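Long-range contact in putative Zn-dependent Alcohol Dehydrogenase (Rhodobacter sphaeroides, PDB 3IV6), which binds S-adenosylmethionine and is probably a methyltransferase with a Rossmann-like fold: residues A[132-137]-A[255-259]. Sequence-based numbering, arbitrary orientation.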
loop_
_atom_site.group_PDB
_atom_site.type_symbol
_atom_site.label_atom_id
_atom_site.label_comp_id
_atom_site.label_asym_id
_atom_site.label_seq_id
_atom_site.Cartn_x
_atom_site.Cartn_y
_atom_site.Cartn_z
ATOM N N CYS A 132 1.463 10.154 1.989
ATOM C CA CYS A 132 0.316 10.945 1.521
ATOM C C CYS A 132 0.763 12.237 0.884
ATOM O O CYS A 132 0.325 12.552 -0.200
ATOM C CB CYS A 132 -0.719 11.175 2.642
ATOM S SG CYS A 132 -1.477 9.569 3.120
ATOM N N LEU A 133 1.662 12.962 1.547
ATOM C CA LEU A 133 2.389 14.087 0.940
ATOM C C LEU A 133 2.968 13.755 -0.465
ATOM O O LEU A 133 2.773 14.500 -1.413
ATOM C CB LEU A 133 3.492 14.577 1.885
ATOM C CG LEU A 133 4.050 15.996 1.700
ATOM C CD1 LEU A 133 2.947 17.029 1.465
ATOM C CD2 LEU A 133 4.872 16.392 2.897
ATOM N N GLY A 134 3.656 12.627 -0.593
ATOM C CA GLY A 134 4.136 12.196 -1.877
ATOM C C GLY A 134 3.035 12.018 -2.916
ATOM O O GLY A 134 3.209 12.352 -4.083
HETATM N N MSE A 135 1.903 11.457 -2.529
HETATM C CA MSE A 135 0.845 11.228 -3.495
HETATM C C MSE A 135 0.280 12.581 -3.971
HETATM O O MSE A 135 -0.002 12.801 -5.167
HETATM C CB MSE A 135 -0.253 10.379 -2.878
HETATM C CG MSE A 135 0.155 8.993 -2.445
HETATM SE SE MSE A 135 -1.185 8.074 -1.316
HETATM C CE MSE A 135 -0.020 6.770 -0.451
ATOM N N LEU A 136 0.121 13.479 -3.013
ATOM C CA LEU A 136 -0.354 14.823 -3.263
ATOM C C LEU A 136 0.623 15.598 -4.141
ATOM O O LEU A 136 0.244 16.355 -5.039
ATOM C CB LEU A 136 -0.539 15.521 -1.917
ATOM C CG LEU A 136 -1.870 15.142 -1.268
ATOM C CD1 LEU A 136 -2.016 15.793 0.074
ATOM C CD2 LEU A 136 -2.981 15.535 -2.210
ATOM N N SER A 137 1.897 15.384 -3.875
ATOM C CA SER A 137 2.949 15.991 -4.646
ATOM C C SER A 137 2.896 15.533 -6.104
ATOM O O SER A 137 3.118 16.330 -7.009
ATOM C CB SER A 137 4.286 15.651 -4.011
ATOM O OG SER A 137 5.353 16.160 -4.770
ATOM N N GLN A 255 -10.816 9.319 -1.242
ATOM C CA GLN A 255 -10.491 10.196 -2.361
ATOM C C GLN A 255 -10.235 11.576 -1.787
ATOM O O GLN A 255 -11.073 12.143 -1.085
ATOM C CB GLN A 255 -11.632 10.202 -3.379
ATOM C CG GLN A 255 -11.529 11.290 -4.441
ATOM C CD GLN A 255 -12.575 11.124 -5.524
ATOM O OE1 GLN A 255 -12.830 10.014 -5.979
ATOM N NE2 GLN A 255 -13.195 12.230 -5.939
ATOM N N PHE A 256 -9.051 12.102 -2.050
ATOM C CA PHE A 256 -8.646 13.383 -1.480
ATOM C C PHE A 256 -7.730 14.189 -2.404
ATOM O O PHE A 256 -7.175 13.688 -3.392
ATOM C CB PHE A 256 -8.008 13.208 -0.084
ATOM C CG PHE A 256 -6.746 12.336 -0.048
ATOM C CD1 PHE A 256 -5.473 12.921 -0.024
ATOM C CD2 PHE A 256 -6.810 10.941 -0.011
ATOM C CE1 PHE A 256 -4.288 12.141 0.045
ATOM C CE2 PHE A 256 -5.626 10.169 0.043
ATOM C CZ PHE A 256 -4.383 10.777 0.085
ATOM N N SER A 257 -7.551 15.449 -2.060
ATOM C CA SER A 257 -6.819 16.349 -2.928
ATOM C C SER A 257 -6.438 17.561 -2.109
ATOM O O SER A 257 -6.905 17.682 -0.972
ATOM C CB SER A 257 -7.729 16.780 -4.057
ATOM O OG SER A 257 -8.862 17.361 -3.472
ATOM N N ARG A 258 -5.571 18.420 -2.652
ATOM C CA ARG A 258 -5.336 19.711 -2.046
ATOM C C ARG A 258 -5.288 20.714 -3.168
ATOM O O ARG A 258 -4.504 20.553 -4.098
ATOM C CB ARG A 258 -4.059 19.752 -1.186
ATOM C CG ARG A 258 -2.787 19.550 -1.947
ATOM C CD ARG A 258 -1.718 20.474 -1.451
ATOM N NE ARG A 258 -0.512 19.756 -1.020
ATOM C CZ ARG A 258 0.441 19.295 -1.837
ATOM N NH1 ARG A 258 1.501 18.677 -1.315
ATOM N NH2 ARG A 258 0.337 19.440 -3.166
ATOM N N ARG A 259 -6.130 21.738 -3.103
ATOM C CA ARG A 259 -6.113 22.764 -4.144
ATOM C C ARG A 259 -6.246 24.135 -3.511
ATOM O O ARG A 259 -6.638 24.230 -2.349
ATOM C CB ARG A 259 -7.235 22.524 -5.172
ATOM C CG ARG A 259 -7.357 21.079 -5.697
ATOM C CD ARG A 259 -8.535 20.911 -6.676
ATOM N NE ARG A 259 -8.538 19.607 -7.347
ATOM C CZ ARG A 259 -9.378 18.604 -7.076
ATOM N NH1 ARG A 259 -10.302 18.749 -6.139
ATOM N NH2 ARG A 259 -9.296 17.450 -7.738
#
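Residues 132-137 of helix 125-139 cross residues 255-258 of the C-terminal strand, the axes of these short segments 9.0 Å apart at closest and 69° between their directions; the closest CA atoms are those of Leu-136 and Ser-257, 6.7 Å apart. Leu-136 sits between the two strand side chains that point at the helix, Phe-256 and Arg-258. Its CG meets the edge of the Phe-256 ring, 4.1 Å from CE1, while its CD2 rests on the strand backbone, 4.0 Å from CA of Ser-257. Selenomethionine Met-135 and Cys-132 approach that ring obliquely, Cys-132 SG 5.5 Å from the centroid in a sulfur-aromatic contact. The helix thus packs on the mixed sheet of a Rossmann-like methyltransferase fold, where the strand runs antiparallel to 143-149; the Met-135 side chain comes within about 4 Å of that of Ile-99, which binds S-adenosylmethionine. Bends at its second and third torsions (139° and 124°) bring the Arg-258 guanidinium alongside the helix. CB of Leu-136 lies over one face, 3.8 Å from NH1, and CD1 of Leu-133 reaches the edge, 3.5 Å from the same nitrogen. An alanine at Arg-258 would be likely to uncover Leu-136 CB and take from Leu-133 its partner on the strand. Ser-257 points away, its OG hydrogen-bonded to Glu-240.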